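Local coordinates for NADP-dependent glyceraldehyde-3-phosphate dehydrogenase (Bacillus halodurans, PDB 3PRL), which probably oxidises glyceraldehyde 3-phosphate with NADP+ as hydride acceptor, in the non-phosphorylating manner of its branch of the aldehyde dehydrogenase family, at residues R73-L76 against L77-W80; I117-T120 against A121-L125; K421-D424 against R425-I429. All coordinates share one frame; numbering follows the deposited sequence. Where two conformers were deposited one is given.

In the fold
All three contacts are local, two between successive turns of a helix and one at a helix start. Interactions 1 and 2 lie in the buried part of the fold on neighbouring helices, 70-86 and 103-124; their centres are 9 Å apart, and Tyr78 OH meets Asp122 OD1 at 2.6 Å in a probable hydrogen bond. Interaction 3, at the start of helix 423-431 in a beta-alpha-beta unit, is partly exposed, with its nearest atoms about 24 Å from interaction 2. The chemistry follows the setting: interaction 1 is chiefly apolar, interaction 2 turns acidic side chains and a histidine toward other subunits, and interaction 3 is a charged N-cap with an apolar flank at a subunit boundary.

Interaction 1. Residues R73-L76 against L77-W80; sequences RVDL and LYAW
Val74 and Tyr78, one turn apart on helix 70-86, make the apolar part of this contact. Their side chains run side by side in the same direction, and Val74 CG2 touches the ring at Tyr78 CE2, 3.8 Å away. CG2 sits between the backbone N and the carbonyl carbon of Val74 (chi1 -40°), which sets this methyl beside the tyrosine. A branched apolar residue suits the spot, because the Val74 side chain also packs against Val178 on helix 167-178 and against Leu125.

The Tyr78 ring also meets polar atoms. Val74 O lies 3.4 Å above one face, displaced toward the rim, while Asp75 OD1 approaches Tyr78 CD2 obliquely at 4.0 Å, with carboxylate and ring planes 59° apart. The hydroxyl end of Tyr78 is bonded to Asp122, so the phenol serves as both a packing surface and a polar link to the next helix.

Helix 70-86 is packed among helices 103-124, 167-178 and 192-204 in this aldehyde dehydrogenase fold. Leu77 faces the first two, whereas Leu76 and Trp80 pack against Leu202 on the third; the Trp80 indole N-H is satisfied by Met198 O.

Backbone bonds of the i to i+4 kind join the turns. Tyr78 N donates to Val74 O at 3.0 Å, almost straight at 175°, and Trp80 N reaches Leu76 O at 3.0 Å in a more bent bond. Arg73 O instead meets an apolar methyl, Leu77 CD1, at 3.4 Å; it is buried without a polar partner in the model.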
ATOM      1  N   ARG D  73       7.417   2.682 -22.206  1.00 34.35           N
ATOM      2  CA  ARG D  73       7.461   4.067 -21.749  1.00 34.05           C
ATOM      3  C   ARG D  73       8.657   4.313 -20.822  1.00 33.60           C
ATOM      4  O   ARG D  73       9.285   5.373 -20.906  1.00 33.53           O
ATOM      5  CB  ARG D  73       6.134   4.485 -21.127  1.00 34.20           C
ATOM      6  CG  ARG D  73       4.980   4.495 -22.138  1.00 34.57           C
ATOM      7  CD  ARG D  73       3.768   5.280 -21.639  1.00 34.17           C
ATOM      8  NE  ARG D  73       3.132   4.634 -20.492  1.00 33.59           N
ATOM      9  CZ  ARG D  73       1.926   4.076 -20.494  1.00 33.73           C
ATOM     10  NH1 ARG D  73       1.171   4.088 -21.584  1.00 33.99           N
ATOM     11  NH2 ARG D  73       1.472   3.511 -19.389  1.00 33.08           N
ATOM     12  N   VAL D  74       9.007   3.332 -19.978  1.00 32.90           N
ATOM     13  CA  VAL D  74      10.181   3.488 -19.092  1.00 32.66           C
ATOM     14  C   VAL D  74      11.540   3.391 -19.804  1.00 32.92           C
ATOM     15  O   VAL D  74      12.510   4.015 -19.362  1.00 33.10           O
ATOM     16  CB  VAL D  74      10.186   2.518 -17.863  1.00 32.27           C
ATOM     17  CG1 VAL D  74       8.795   2.375 -17.283  1.00 33.48           C
ATOM     18  CG2 VAL D  74      10.771   1.172 -18.233  1.00 34.52           C
ATOM     19  N   ASP D  75      11.618   2.602 -20.878  1.00 33.00           N
ATOM     20  CA  ASP D  75      12.874   2.429 -21.601  1.00 33.46           C
ATOM     21  C   ASP D  75      13.296   3.761 -22.224  1.00 32.39           C
ATOM     22  O   ASP D  75      14.480   4.062 -22.286  1.00 32.35           O
ATOM     23  CB  ASP D  75      12.771   1.352 -22.684  1.00 35.49           C
ATOM     24  CG  ASP D  75      12.520  -0.052 -22.117  1.00 39.41           C
ATOM     25  OD1 ASP D  75      13.199  -0.459 -21.138  1.00 35.42           O
ATOM     26  OD2 ASP D  75      11.642  -0.753 -22.676  1.00 35.80           O
ATOM     27  N   LEU D  76      12.313   4.540 -22.687  1.00 31.22           N
ATOM     28  CA  LEU D  76      12.564   5.885 -23.226  1.00 29.72           C
ATOM     29  C   LEU D  76      13.146   6.806 -22.162  1.00 27.96           C
ATOM     30  O   LEU D  76      14.014   7.631 -22.450  1.00 28.27           O
ATOM     31  CB  LEU D  76      11.296   6.501 -23.839  1.00 29.41           C
ATOM     32  CG  LEU D  76      11.408   7.943 -24.400  1.00 30.78           C
ATOM     33  CD1 LEU D  76      12.465   8.066 -25.517  1.00 30.30           C
ATOM     34  CD2 LEU D  76      10.057   8.507 -24.861  1.00 29.38           C
ATOM     35  N   LEU D  77      12.671   6.662 -20.935  1.00 26.42           N
ATOM     36  CA  LEU D  77      13.164   7.479 -19.840  1.00 25.91           C
ATOM     37  C   LEU D  77      14.609   7.128 -19.533  1.00 26.42           C
ATOM     38  O   LEU D  77      15.441   8.018 -19.502  1.00 26.04           O
ATOM     39  CB  LEU D  77      12.262   7.375 -18.598  1.00 24.43           C
ATOM     40  CG  LEU D  77      11.157   8.430 -18.470  1.00 22.63           C
ATOM     41  CD1 LEU D  77      10.165   8.409 -19.634  1.00 24.25           C
ATOM     42  CD2 LEU D  77      10.414   8.294 -17.125  1.00 23.38           C
ATOM     43  N   TYR D  78      14.878   5.833 -19.330  1.00 28.04           N
ATOM     44  CA  TYR D  78      16.225   5.310 -19.127  0.50 29.31           C
ATOM     45  C   TYR D  78      17.167   5.880 -20.188  1.00 29.67           C
ATOM     46  O   TYR D  78      18.219   6.415 -19.865  1.00 29.73           O
ATOM     47  CB  TYR D  78      16.250   3.771 -19.214  0.50 30.98           C
ATOM     48  CG  TYR D  78      15.524   3.009 -18.113  0.50 31.92           C
ATOM     49  CD1 TYR D  78      15.269   3.591 -16.880  0.50 29.92           C
ATOM     50  CD2 TYR D  78      15.139   1.681 -18.300  0.50 30.81           C
ATOM     51  CE1 TYR D  78      14.621   2.893 -15.872  0.50 30.88           C
ATOM     52  CE2 TYR D  78      14.490   0.970 -17.296  0.50 31.75           C
ATOM     53  CZ  TYR D  78      14.231   1.585 -16.083  0.50 29.77           C
ATOM     54  OH  TYR D  78      13.588   0.895 -15.076  0.50 30.70           O
ATOM     55  N   ALA D  79      16.765   5.763 -21.461  1.00 29.49           N
ATOM     56  CA  ALA D  79      17.577   6.235 -22.607  1.00 29.93           C
ATOM     57  C   ALA D  79      17.858   7.729 -22.549  1.00 29.33           C
ATOM     58  O   ALA D  79      18.974   8.174 -22.818  1.00 29.63           O
ATOM     59  CB  ALA D  79      16.906   5.886 -23.935  1.00 30.30           C
ATOM     60  N   TRP D  80      16.837   8.494 -22.175  1.00 28.27           N
ATOM     61  CA  TRP D  80      16.962   9.938 -22.040  1.00 27.55           C
ATOM     62  C   TRP D  80      17.946  10.258 -20.922  1.00 28.10           C
ATOM     63  O   TRP D  80      18.815  11.097 -21.092  1.00 28.18           O
ATOM     64  CB  TRP D  80      15.581  10.529 -21.756  1.00 25.87           C
ATOM     65  CG  TRP D  80      15.504  12.004 -21.538  1.00 25.40           C
ATOM     66  CD1 TRP D  80      16.348  12.969 -22.019  1.00 25.90           C
ATOM     67  CD2 TRP D  80      14.483  12.692 -20.811  1.00 24.90           C
ATOM     68  NE1 TRP D  80      15.918  14.208 -21.623  1.00 25.45           N
ATOM     69  CE2 TRP D  80      14.774  14.069 -20.882  1.00 24.88           C
ATOM     70  CE3 TRP D  80      13.340  12.274 -20.118  1.00 24.25           C
ATOM     71  CZ2 TRP D  80      13.972  15.035 -20.270  1.00 24.46           C
ATOM     72  CZ3 TRP D  80      12.551  13.225 -19.507  1.00 23.86           C
ATOM     73  CH2 TRP D  80      12.864  14.590 -19.592  1.00 23.93           C
TER

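Interaction 2. Residues I117-T120 against A121-L125; sequences IRHT and ADEAL
Asp122 folds its carboxylate back against the preceding turn, where OD2 comes within 3.0 Å of Arg118 O. Both are acceptors, so this is a close approach of two oxygens and not a bond. It follows from the first torsion (chi1 -42°), which puts CG anti to the carbonyl carbon and beside the backbone N. The same Arg118 O accepts from Asp122 N at 3.0 Å in a nearly straight helical bond of 167°. Asp122 OD1 is hydrogen-bonded to Tyr78 OH of helix 70-86, and a long, weak ion pair links OD2 to Arg126 of the second subunit. The Arg118 guanidinium forms a salt bridge with Glu85.

His119 and Glu123 stand on successive turns. Glu123 OE2 lies obliquely to the imidazole, 4.3 Å from His119 NE2, too far for direct pairing. With CG anti to the backbone N (chi1 -165°) and a bend at chi2, the glutamate chain turns its acid toward Arg126 of the second subunit, with which OE2 forms a salt bridge. Here helix 103-124 of the aldehyde dehydrogenase fold meets other subunits of the tetramer. The flat ring of His119 suits its place by meeting the ring of Phe137 of the third subunit. Separately, His119 O accepts a hydrogen bond from Arg126 of the second subunit.

On the flank toward helix 167-178, Thr120 packs its side chain against Ala174 and Pro175. Its OG1 is bonded back to Ile116 O, which lets a hydroxyl be buried among apolar neighbours. Small Ala121 suits the close approach of helix 70-86: its CB lies 3.4 Å from Arg118 O within the helix and also packs on the Tyr78 ring.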
ATOM      1  N   ILE D 117      14.957  11.063 -13.342  1.00 22.50           N
ATOM      2  CA  ILE D 117      14.290  10.433 -14.468  1.00 23.63           C
ATOM      3  C   ILE D 117      14.318   8.895 -14.346  1.00 24.56           C
ATOM      4  O   ILE D 117      13.322   8.236 -14.650  1.00 24.11           O
ATOM      5  CB  ILE D 117      14.892  10.915 -15.812  1.00 25.02           C
ATOM      6  CG1 ILE D 117      14.573  12.405 -16.033  1.00 24.47           C
ATOM      7  CG2 ILE D 117      14.425  10.058 -17.003  1.00 24.81           C
ATOM      8  CD1 ILE D 117      15.457  13.061 -17.035  1.00 25.46           C
ATOM      9  N   ARG D 118      15.441   8.327 -13.895  1.00 25.20           N
ATOM     10  CA  ARG D 118      15.523   6.864 -13.760  1.00 25.88           C
ATOM     11  C   ARG D 118      14.620   6.354 -12.643  1.00 24.38           C
ATOM     12  O   ARG D 118      13.903   5.380 -12.818  1.00 25.20           O
ATOM     13  CB  ARG D 118      16.965   6.404 -13.565  1.00 27.81           C
ATOM     14  CG  ARG D 118      17.826   6.650 -14.785  1.00 32.12           C
ATOM     15  CD  ARG D 118      18.986   5.709 -14.820  1.00 29.34           C
ATOM     16  NE  ARG D 118      20.182   6.376 -15.304  1.00 33.25           N
ATOM     17  CZ  ARG D 118      21.048   7.005 -14.520  1.00 30.06           C
ATOM     18  NH1 ARG D 118      20.851   7.052 -13.199  1.00 32.85           N
ATOM     19  NH2 ARG D 118      22.116   7.584 -15.056  1.00 33.81           N
ATOM     20  N   HIS D 119      14.642   7.046 -11.510  1.00 22.83           N
ATOM     21  CA  HIS D 119      13.866   6.675 -10.326  1.00 22.08           C
ATOM     22  C   HIS D 119      12.364   6.820 -10.528  1.00 21.58           C
ATOM     23  O   HIS D 119      11.588   6.058  -9.951  1.00 21.55           O
ATOM     24  CB  HIS D 119      14.317   7.505  -9.137  1.00 22.18           C
ATOM     25  CG  HIS D 119      13.971   6.894  -7.819  1.00 22.11           C
ATOM     26  ND1 HIS D 119      14.843   6.088  -7.120  1.00 22.16           N
ATOM     27  CD2 HIS D 119      12.839   6.957  -7.081  1.00 21.50           C
ATOM     28  CE1 HIS D 119      14.266   5.689  -6.003  1.00 21.98           C
ATOM     29  NE2 HIS D 119      13.050   6.198  -5.958  1.00 21.59           N
ATOM     30  N   THR D 120      11.983   7.822 -11.328  1.00 21.12           N
ATOM     31  CA  THR D 120      10.622   8.071 -11.800  1.00 20.30           C
ATOM     32  C   THR D 120      10.155   6.937 -12.711  1.00 19.93           C
ATOM     33  O   THR D 120       9.022   6.452 -12.582  1.00 19.28           O
ATOM     34  CB  THR D 120      10.539   9.435 -12.604  1.00 19.89           C
ATOM     35  OG1 THR D 120      10.756  10.547 -11.729  1.00 17.60           O
ATOM     36  CG2 THR D 120       9.201   9.624 -13.261  1.00 17.72           C
ATOM     37  N   ALA D 121      10.998   6.583 -13.684  1.00 20.19           N
ATOM     38  CA  ALA D 121      10.734   5.414 -14.548  1.00 20.41           C
ATOM     39  C   ALA D 121      10.432   4.139 -13.743  1.00 20.96           C
ATOM     40  O   ALA D 121       9.389   3.508 -13.971  1.00 20.41           O
ATOM     41  CB  ALA D 121      11.877   5.176 -15.499  1.00 20.28           C
ATOM     42  N   ASP D 122      11.322   3.775 -12.811  1.00 22.12           N
ATOM     43  CA  ASP D 122      11.141   2.553 -11.983  1.00 23.86           C
ATOM     44  C   ASP D 122       9.874   2.671 -11.109  1.00 23.80           C
ATOM     45  O   ASP D 122       9.180   1.685 -10.858  1.00 22.85           O
ATOM     46  CB  ASP D 122      12.332   2.268 -11.043  1.00 24.84           C
ATOM     47  CG  ASP D 122      13.704   2.478 -11.685  1.00 28.70           C
ATOM     48  OD1 ASP D 122      13.945   1.984 -12.797  1.00 25.87           O
ATOM     49  OD2 ASP D 122      14.575   3.109 -11.020  1.00 25.51           O
ATOM     50  N   GLU D 123       9.599   3.878 -10.618  1.00 24.65           N
ATOM     51  CA  GLU D 123       8.412   4.088  -9.784  1.00 25.13           C
ATOM     52  C   GLU D 123       7.114   3.868 -10.562  1.00 24.55           C
ATOM     53  O   GLU D 123       6.116   3.392 -10.004  1.00 24.44           O
ATOM     54  CB  GLU D 123       8.435   5.462  -9.127  1.00 26.31           C
ATOM     55  CG  GLU D 123       7.446   5.627  -7.970  1.00 31.76           C
ATOM     56  CD  GLU D 123       7.804   4.804  -6.735  1.00 26.03           C
ATOM     57  OE1 GLU D 123       6.914   4.133  -6.193  1.00 31.66           O
ATOM     58  OE2 GLU D 123       8.970   4.830  -6.296  1.00 31.94           O
ATOM     59  N   ALA D 124       7.139   4.187 -11.854  1.00 24.22           N
ATOM     60  CA  ALA D 124       5.970   3.979 -12.702  1.00 23.98           C
ATOM     61  C   ALA D 124       5.670   2.490 -12.896  1.00 23.63           C
ATOM     62  O   ALA D 124       4.507   2.070 -12.850  1.00 23.43           O
ATOM     63  CB  ALA D 124       6.131   4.676 -14.027  1.00 23.79           C
ATOM     64  N   LEU D 125       6.723   1.708 -13.097  1.00 23.68           N
ATOM     65  CA  LEU D 125       6.630   0.248 -13.167  1.00 24.13           C
ATOM     66  C   LEU D 125       5.934  -0.364 -11.950  1.00 24.21           C
ATOM     67  O   LEU D 125       5.472  -1.504 -11.998  1.00 24.75           O
ATOM     68  CB  LEU D 125       8.022  -0.367 -13.245  1.00 24.71           C
ATOM     69  CG  LEU D 125       8.797  -0.397 -14.563  1.00 23.91           C
ATOM     70  CD1 LEU D 125      10.039  -1.236 -14.344  1.00 25.71           C
ATOM     71  CD2 LEU D 125       7.947  -0.928 -15.740  1.00 25.68           C
TER

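Interaction 3. Residues K421-D424 against R425-I429; sequences KDTD and RAINI
Asp422 caps the start of helix 423-431, its OD1 accepting a weak hydrogen bond from Arg425 N at 3.3 Å. The other carboxylate oxygen, OD2, stands over one face of the Arg425 guanidinium, 3.7 Å from NE. The two side chains cross at about a right angle, their planar groups inclined by 35°. This long salt bridge acts through charge alone, since no N-H points at the oxygen. Asp422 CG is anti to its own backbone N (chi1 -167°), and this turns the acid back toward Arg425 N.

Behind the cap, Ala426 N donates to Asp422 O at 3.1 Å and 176°, beginning the regular helical bonding. Thr423 CG2 touches Ile427 CD1 at 3.8 Å on another flank, where Ile427 also packs against Leu481 and Leu483 of two neighbouring subunits. Thr423 OG1 is hydrogen-bonded to Asp424 of the fourth subunit.

Further out, Arg425 has a second acid, Asp271, at its NH2, so its long chain spans two carboxylates. Replacing Asp422 with an alanine would probably leave Arg425 N without its capping acceptor and remove the negative charge over the guanidinium face. In this beta-alpha-beta unit, the negative cap lies at the positive end of the helix dipole and is likely to be favoured by both that dipole and the arginine.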
ATOM      1  N   LYS D 421      18.882  20.136  20.620  1.00 38.26           N
ATOM      2  CA  LYS D 421      19.283  18.780  20.977  1.00 38.62           C
ATOM      3  C   LYS D 421      18.069  18.019  21.496  1.00 37.87           C
ATOM      4  O   LYS D 421      18.092  16.794  21.591  1.00 37.64           O
ATOM      5  CB  LYS D 421      20.393  18.773  22.033  1.00 40.18           C
ATOM      6  CG  LYS D 421      21.578  19.683  21.725  1.00 43.43           C
ATOM      7  CD  LYS D 421      22.506  19.137  20.661  1.00 40.42           C
ATOM      8  CE  LYS D 421      23.922  19.649  20.907  1.00 43.94           C
ATOM      9  NZ  LYS D 421      24.940  18.772  20.281  1.00 41.24           N
ATOM     10  N   ASP D 422      17.014  18.763  21.825  1.00 37.75           N
ATOM     11  CA  ASP D 422      15.783  18.191  22.358  1.00 37.66           C
ATOM     12  C   ASP D 422      14.846  17.756  21.224  1.00 36.50           C
ATOM     13  O   ASP D 422      13.926  18.497  20.850  1.00 36.18           O
ATOM     14  CB  ASP D 422      15.088  19.202  23.274  1.00 38.28           C
ATOM     15  CG  ASP D 422      13.981  18.579  24.101  1.00 38.67           C
ATOM     16  OD1 ASP D 422      13.410  17.544  23.683  1.00 37.72           O
ATOM     17  OD2 ASP D 422      13.680  19.133  25.175  1.00 39.10           O
ATOM     18  N   THR D 423      15.092  16.556  20.694  1.00 35.66           N
ATOM     19  CA  THR D 423      14.372  16.030  19.527  1.00 34.57           C
ATOM     20  C   THR D 423      12.848  15.964  19.673  1.00 34.44           C
ATOM     21  O   THR D 423      12.134  16.428  18.787  1.00 33.14           O
ATOM     22  CB  THR D 423      14.897  14.640  19.109  1.00 34.25           C
ATOM     23  OG1 THR D 423      16.235  14.762  18.610  1.00 36.08           O
ATOM     24  CG2 THR D 423      14.007  14.017  18.019  1.00 35.03           C
ATOM     25  N   ASP D 424      12.346  15.388  20.770  1.00 35.64           N
ATOM     26  CA  ASP D 424      10.896  15.325  20.979  1.00 35.93           C
ATOM     27  C   ASP D 424      10.264  16.713  20.864  1.00 36.16           C
ATOM     28  O   ASP D 424       9.278  16.882  20.155  1.00 35.04           O
ATOM     29  CB  ASP D 424      10.526  14.657  22.311  1.00 37.38           C
ATOM     30  CG  ASP D 424      10.955  13.188  22.376  1.00 39.31           C
ATOM     31  OD1 ASP D 424      11.066  12.541  21.309  1.00 36.72           O
ATOM     32  OD2 ASP D 424      11.192  12.683  23.503  1.00 37.98           O
ATOM     33  N   ARG D 425      10.865  17.705  21.529  1.00 37.83           N
ATOM     34  CA  ARG D 425      10.378  19.086  21.515  1.00 38.91           C
ATOM     35  C   ARG D 425      10.344  19.674  20.105  1.00 38.20           C
ATOM     36  O   ARG D 425       9.324  20.212  19.676  1.00 37.57           O
ATOM     37  CB  ARG D 425      11.229  19.947  22.439  1.00 41.15           C
ATOM     38  CG  ARG D 425      10.520  21.166  22.997  1.00 46.22           C
ATOM     39  CD  ARG D 425      11.370  21.822  24.079  1.00 42.92           C
ATOM     40  NE  ARG D 425      12.652  22.303  23.561  1.00 47.38           N
ATOM     41  CZ  ARG D 425      13.634  22.792  24.318  1.00 44.03           C
ATOM     42  NH1 ARG D 425      13.495  22.855  25.638  1.00 49.11           N
ATOM     43  NH2 ARG D 425      14.763  23.207  23.756  1.00 48.31           N
ATOM     44  N   ALA D 426      11.457  19.557  19.382  1.00 38.46           N
ATOM     45  CA  ALA D 426      11.486  19.897  17.960  1.00 38.13           C
ATOM     46  C   ALA D 426      10.314  19.271  17.176  1.00 37.58           C
ATOM     47  O   ALA D 426       9.700  19.931  16.339  1.00 37.45           O
ATOM     48  CB  ALA D 426      12.835  19.493  17.339  1.00 37.96           C
ATOM     49  N   ILE D 427      10.003  18.006  17.457  1.00 37.51           N
ATOM     50  CA  ILE D 427       8.894  17.306  16.786  1.00 37.00           C
ATOM     51  C   ILE D 427       7.552  17.944  17.173  1.00 36.72           C
ATOM     52  O   ILE D 427       6.678  18.164  16.321  1.00 35.52           O
ATOM     53  CB  ILE D 427       8.930  15.776  17.056  1.00 36.88           C
ATOM     54  CG1 ILE D 427      10.065  15.127  16.247  1.00 36.57           C
ATOM     55  CG2 ILE D 427       7.579  15.116  16.762  1.00 36.31           C
ATOM     56  CD1 ILE D 427      10.421  13.720  16.670  1.00 36.72           C
ATOM     57  N   ASN D 428       7.415  18.264  18.455  1.00 37.69           N
ATOM     58  CA  ASN D 428       6.250  18.984  18.942  1.00 38.60           C
ATOM     59  C   ASN D 428       6.094  20.338  18.270  1.00 37.70           C
ATOM     60  O   ASN D 428       5.014  20.652  17.774  1.00 36.85           O
ATOM     61  CB  ASN D 428       6.279  19.131  20.463  1.00 40.69           C
ATOM     62  CG  ASN D 428       5.099  18.451  21.129  1.00 43.70           C
ATOM     63  OD1 ASN D 428       4.019  19.041  21.245  1.00 40.94           O
ATOM     64  ND2 ASN D 428       5.291  17.203  21.564  1.00 40.78           N
ATOM     65  N   ILE D 429       7.194  21.096  18.224  1.00 37.38           N
ATOM     66  CA  ILE D 429       7.229  22.458  17.677  1.00 36.87           C
ATOM     67  C   ILE D 429       6.886  22.457  16.203  1.00 35.75           C
ATOM     68  O   ILE D 429       6.002  23.196  15.769  1.00 35.86           O
ATOM     69  CB  ILE D 429       8.614  23.117  17.893  1.00 37.32           C
ATOM     70  CG1 ILE D 429       8.737  23.612  19.341  1.00 35.68           C
ATOM     71  CG2 ILE D 429       8.865  24.246  16.874  1.00 34.62           C
ATOM     72  CD1 ILE D 429      10.133  23.518  19.902  1.00 38.66           C
TER